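Local atomic coordinates of ABC transporter, periplasmic substrate-binding protein (Vibrio cholerae O1 biovar eltor, PDB entry 1TWY), a protein that probably binds phosphate in the periplasm and delivers it to an ABC-type membrane transporter for uptake, as related substrate-binding receptors do. Residues Asn117-Arg120 and Glu121-Tyr124; Ala215-Glu219 and Lys220-Thr224. All coordinates share one frame; numbering follows the deposited sequence.

How the contacts relate
Contact 1 and contact 2 lie side by side in the same lobe, their centres 11 Å apart, although 90 residues separate them in the chain. Strands 117-118 and 214-218 are parallel neighbours in the large mixed sheet, and backbone bonds between Leu-118 and both Gln-217 and Glu-219 join them. The turn of contact 2 also reaches the helix start of contact 1: Glu-219 OE2 accepts from Arg-120 N at 2.9 Å. Phe-218 packs against Arg-120 and Leu-123. The magnesium ion, bound at Gly-164 and Thr-166, lies about 5 Å from the side chain of Tyr-124 in contact 1 and about 14 Å from that of Phe-218 in contact 2.

Contact 1. Residues Asn117-Arg120 and Glu121-Tyr124; sequences NLTR and EQLY
Thr-119 and Gln-122 form a capping box at the start of helix 120-128, each side chain bonding to the backbone N of the other. Thr-119 OG1 accepts from Gln-122 N at 3.2 Å, and Gln-122 OE1 takes the N-H of Thr-119 at 2.9 Å in a nearly straight bond (168°), with the donor tilted somewhat from the carbonyl plane. The threonine hydroxyl sits between its own backbone N and carbonyl carbon (chi1 61°), a setting that directs it at the first turn, where it also lies 3.2 Å from Gln-122 CG. Gln-122 then runs extended past CG, which carries its amide back across the cap to Thr-119. Regular helical bonding starts directly behind, from Leu-123 N to Thr-119 O and from Tyr-124 N to Arg-120 O. On the buried side Leu-118, still in strand 117-118, divides its branches: CD2 lies 3.7 Å from Gln-122 OE1, while CD1 meets Leu-123 CD1 at 3.9 Å, the two leucines crossing at about a right angle. Leu-123 is itself packed on Phe-159 and Met-163 of helix 154-163. The guanidinium of Arg-120 is held at both ends, NH2 bonding to Gln-234 OE1 and NH1 to the carbonyl O of Leu-162.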
loop_
_atom_site.group_PDB
_atom_site.type_symbol
_atom_site.label_atom_id
_atom_site.label_comp_id
_atom_site.label_asym_id
_atom_site.label_seq_id
_atom_site.Cartn_x
_atom_site.Cartn_y
_atom_site.Cartn_z
ATOM N N ASN A 117 -18.649 9.626 4.552
ATOM C CA ASN A 117 -18.155 9.479 3.234
ATOM C C ASN A 117 -17.334 10.704 2.885
ATOM O O ASN A 117 -17.623 11.774 3.397
ATOM C CB ASN A 117 -19.303 9.413 2.244
ATOM C CG ASN A 117 -18.818 9.347 0.799
ATOM O OD1 ASN A 117 -18.006 8.499 0.404
ATOM N ND2 ASN A 117 -19.317 10.318 -0.018
ATOM N N LEU A 118 -16.264 10.532 2.109
ATOM C CA LEU A 118 -15.596 11.673 1.479
ATOM C C LEU A 118 -15.358 11.348 0.080
ATOM O O LEU A 118 -15.133 10.162 -0.243
ATOM C CB LEU A 118 -14.238 12.020 2.186
ATOM C CG LEU A 118 -14.274 12.642 3.600
ATOM C CD1 LEU A 118 -12.969 12.757 4.226
ATOM C CD2 LEU A 118 -14.991 14.035 3.599
ATOM N N THR A 119 -15.496 12.356 -0.797
ATOM C CA THR A 119 -15.070 12.158 -2.182
ATOM C C THR A 119 -13.586 12.396 -2.313
ATOM O O THR A 119 -12.927 12.905 -1.421
ATOM C CB THR A 119 -15.773 13.155 -3.134
ATOM O OG1 THR A 119 -15.443 14.512 -2.764
ATOM C CG2 THR A 119 -17.291 13.001 -2.965
ATOM N N ARG A 120 -13.072 12.051 -3.487
ATOM C CA ARG A 120 -11.683 12.364 -3.829
ATOM C C ARG A 120 -11.359 13.838 -3.681
ATOM O O ARG A 120 -10.340 14.202 -3.065
ATOM C CB ARG A 120 -11.497 11.937 -5.299
ATOM C CG ARG A 120 -10.086 12.176 -5.777
ATOM C CD ARG A 120 -9.902 11.641 -7.167
ATOM N NE ARG A 120 -9.828 10.201 -7.018
ATOM C CZ ARG A 120 -8.676 9.596 -6.708
ATOM N NH1 ARG A 120 -7.590 10.320 -6.497
ATOM N NH2 ARG A 120 -8.585 8.277 -6.557
ATOM N N GLU A 121 -12.185 14.738 -4.243
ATOM C CA GLU A 121 -11.866 16.111 -4.089
ATOM C C GLU A 121 -11.930 16.633 -2.714
ATOM O O GLU A 121 -11.120 17.475 -2.357
ATOM C CB GLU A 121 -12.807 17.063 -4.924
ATOM C CG GLU A 121 -12.449 17.219 -6.349
ATOM C CD GLU A 121 -11.112 17.901 -6.533
ATOM O OE1 GLU A 121 -10.945 19.158 -6.386
ATOM O OE2 GLU A 121 -10.208 17.139 -6.774
ATOM N N GLN A 122 -12.869 16.159 -1.897
ATOM C CA GLN A 122 -12.880 16.540 -0.496
ATOM C C GLN A 122 -11.647 16.108 0.227
ATOM O O GLN A 122 -11.020 16.857 0.905
ATOM C CB GLN A 122 -14.106 15.963 0.153
ATOM C CG GLN A 122 -15.440 16.602 -0.386
ATOM C CD GLN A 122 -16.722 15.966 0.174
ATOM O OE1 GLN A 122 -16.733 14.749 0.405
ATOM N NE2 GLN A 122 -17.663 16.787 0.595
ATOM N N LEU A 123 -11.311 14.835 0.115
ATOM C CA LEU A 123 -10.088 14.383 0.802
ATOM C C LEU A 123 -8.877 15.024 0.308
ATOM O O LEU A 123 -7.999 15.352 1.079
ATOM C CB LEU A 123 -10.016 12.842 0.690
ATOM C CG LEU A 123 -8.990 12.147 1.618
ATOM C CD1 LEU A 123 -9.280 12.378 3.052
ATOM C CD2 LEU A 123 -9.061 10.668 1.282
ATOM N N TYR A 124 -8.747 15.241 -0.985
ATOM C CA TYR A 124 -7.605 15.975 -1.496
ATOM C C TYR A 124 -7.524 17.366 -0.906
ATOM O O TYR A 124 -6.476 17.839 -0.424
ATOM C CB TYR A 124 -7.696 16.030 -3.042
ATOM C CG TYR A 124 -6.624 16.900 -3.679
ATOM C CD1 TYR A 124 -5.368 16.373 -4.018
ATOM C CD2 TYR A 124 -6.824 18.275 -3.941
ATOM C CE1 TYR A 124 -4.383 17.098 -4.623
ATOM C CE2 TYR A 124 -5.865 18.985 -4.504
ATOM C CZ TYR A 124 -4.579 18.427 -4.839
ATOM O OH TYR A 124 -3.591 19.220 -5.447
#

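Contact 2. Residues Ala215-Glu219 and Lys220-Thr224; sequences AIQFE and KADPT
Gln-217 runs beside Asp-222, the two side chains heading in one direction, with Gln-217 CG 3.2 Å from Asp-222 OD1. The chain is extended beyond CG (chi2 170°), which brings the amide level with the carboxylate: Gln-217 NE2 donates to Asp-222 OD1 at 3.0 Å. The acceptor lies almost exactly in the amide plane, yet the donor comes from above the carboxylate, whose plane is turned 40° from that of the amide. Nearer the backbone, Gln-217 CA makes a CA-H...O contact of 3.2 Å with Ala-221 O. That same oxygen accepts from Phe-218 N, and Ala-221 N returns a bond to Phe-218 O at 3.1 Å. Glu-219 and Lys-220, both with positive phi, form the loop that these two bonds close. Phe-218 leaves the strand on the side away from the returning chain and touches Tyr-233 and Leu-235, and Glu-219 CG rests over the rim of one face of its ring. Farther from the turn, Pro-223 sets CD 3.6 Å from Ile-216 O and CG 4.1 Å from Ala-215 CB. Pro-223 is also the centre of an inverse gamma turn, closed by a weak bond from Thr-224 N to Asp-222 O, and Thr-224 then caps helix 225-229. Two hydrogen bonds joining Phe-218 and Ala-221 around a type I' turn are the signature of a tight two-residue beta hairpin, here reduced to a single antiparallel bridge at the end of strand 214-218.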
loop_
_atom_site.group_PDB
_atom_site.type_symbol
_atom_site.label_atom_id
_atom_site.label_comp_id
_atom_site.label_asym_id
_atom_site.label_seq_id
_atom_site.Cartn_x
_atom_site.Cartn_y
_atom_site.Cartn_z
ATOM N N ALA A 215 -14.148 3.853 10.127
ATOM C CA ALA A 215 -13.694 3.842 8.786
ATOM C C ALA A 215 -14.825 4.335 7.914
ATOM O O ALA A 215 -15.946 3.889 8.084
ATOM C CB ALA A 215 -13.391 2.385 8.378
ATOM N N ILE A 216 -14.592 5.308 7.063
ATOM C CA ILE A 216 -15.668 5.886 6.254
ATOM C C ILE A 216 -15.586 5.445 4.798
ATOM O O ILE A 216 -14.629 4.792 4.340
ATOM C CB ILE A 216 -15.682 7.382 6.351
ATOM C CG1 ILE A 216 -14.395 7.952 5.836
ATOM C CG2 ILE A 216 -15.959 7.753 7.798
ATOM C CD1 ILE A 216 -14.452 9.560 5.758
ATOM N N GLN A 217 -16.650 5.698 4.041
ATOM C CA GLN A 217 -16.611 5.432 2.613
ATOM C C GLN A 217 -15.696 6.398 1.893
ATOM O O GLN A 217 -15.471 7.522 2.329
ATOM C CB GLN A 217 -18.022 5.580 2.028
ATOM C CG GLN A 217 -18.941 4.524 2.534
ATOM C CD GLN A 217 -20.445 4.845 2.136
ATOM O OE1 GLN A 217 -20.816 6.016 1.840
ATOM N NE2 GLN A 217 -21.260 3.847 2.152
ATOM N N PHE A 218 -15.231 5.959 0.748
ATOM C CA PHE A 218 -14.546 6.777 -0.238
ATOM C C PHE A 218 -15.315 6.700 -1.545
ATOM O O PHE A 218 -15.491 5.593 -2.117
ATOM C CB PHE A 218 -13.111 6.300 -0.467
ATOM C CG PHE A 218 -12.305 7.226 -1.346
ATOM C CD1 PHE A 218 -11.989 8.486 -0.914
ATOM C CD2 PHE A 218 -11.849 6.798 -2.564
ATOM C CE1 PHE A 218 -11.199 9.344 -1.654
ATOM C CE2 PHE A 218 -11.050 7.631 -3.304
ATOM C CZ PHE A 218 -10.761 8.898 -2.881
ATOM N N GLU A 219 -15.768 7.863 -2.028
ATOM C CA GLU A 219 -16.661 7.954 -3.212
ATOM C C GLU A 219 -17.820 6.983 -3.057
ATOM O O GLU A 219 -18.166 6.258 -3.972
ATOM C CB GLU A 219 -15.922 7.743 -4.520
ATOM C CG GLU A 219 -14.910 8.867 -4.836
ATOM C CD GLU A 219 -15.529 10.192 -5.275
ATOM O OE1 GLU A 219 -16.782 10.407 -5.234
ATOM O OE2 GLU A 219 -14.726 11.081 -5.683
ATOM N N LYS A 220 -18.413 6.984 -1.861
ATOM C CA LYS A 220 -19.595 6.206 -1.517
ATOM C C LYS A 220 -19.412 4.669 -1.526
ATOM O O LYS A 220 -20.379 3.928 -1.225
ATOM C CB LYS A 220 -20.837 6.584 -2.408
ATOM C CG LYS A 220 -21.412 7.960 -2.166
ATOM C CD LYS A 220 -22.976 7.945 -1.995
ATOM C CE LYS A 220 -23.584 9.313 -2.282
ATOM N NZ LYS A 220 -22.870 9.965 -3.433
ATOM N N ALA A 221 -18.173 4.198 -1.649
ATOM C CA ALA A 221 -17.896 2.762 -1.597
ATOM C C ALA A 221 -17.386 2.427 -0.207
ATOM O O ALA A 221 -16.493 3.129 0.332
ATOM C CB ALA A 221 -16.858 2.383 -2.625
ATOM N N ASP A 222 -17.891 1.325 0.353
ATOM C CA ASP A 222 -17.441 0.910 1.671
ATOM C C ASP A 222 -16.051 0.283 1.550
ATOM O O ASP A 222 -15.736 -0.343 0.539
ATOM C CB ASP A 222 -18.320 -0.136 2.294
ATOM C CG ASP A 222 -19.673 0.362 2.630
ATOM O OD1 ASP A 222 -19.743 1.456 3.183
ATOM O OD2 ASP A 222 -20.685 -0.318 2.337
ATOM N N PRO A 223 -15.235 0.464 2.586
ATOM C CA PRO A 223 -13.895 -0.135 2.629
ATOM C C PRO A 223 -13.886 -1.592 3.028
ATOM O O PRO A 223 -13.720 -1.918 4.234
ATOM C CB PRO A 223 -13.185 0.749 3.627
ATOM C CG PRO A 223 -14.193 1.040 4.571
ATOM C CD PRO A 223 -15.461 1.318 3.753
ATOM N N THR A 224 -14.130 -2.414 2.028
ATOM C CA THR A 224 -14.254 -3.882 2.153
ATOM C C THR A 224 -13.352 -4.610 1.204
ATOM O O THR A 224 -13.026 -4.103 0.147
ATOM C CB THR A 224 -15.689 -4.403 1.908
ATOM O OG1 THR A 224 -16.145 -4.205 0.566
ATOM C CG2 THR A 224 -16.711 -3.706 2.837
#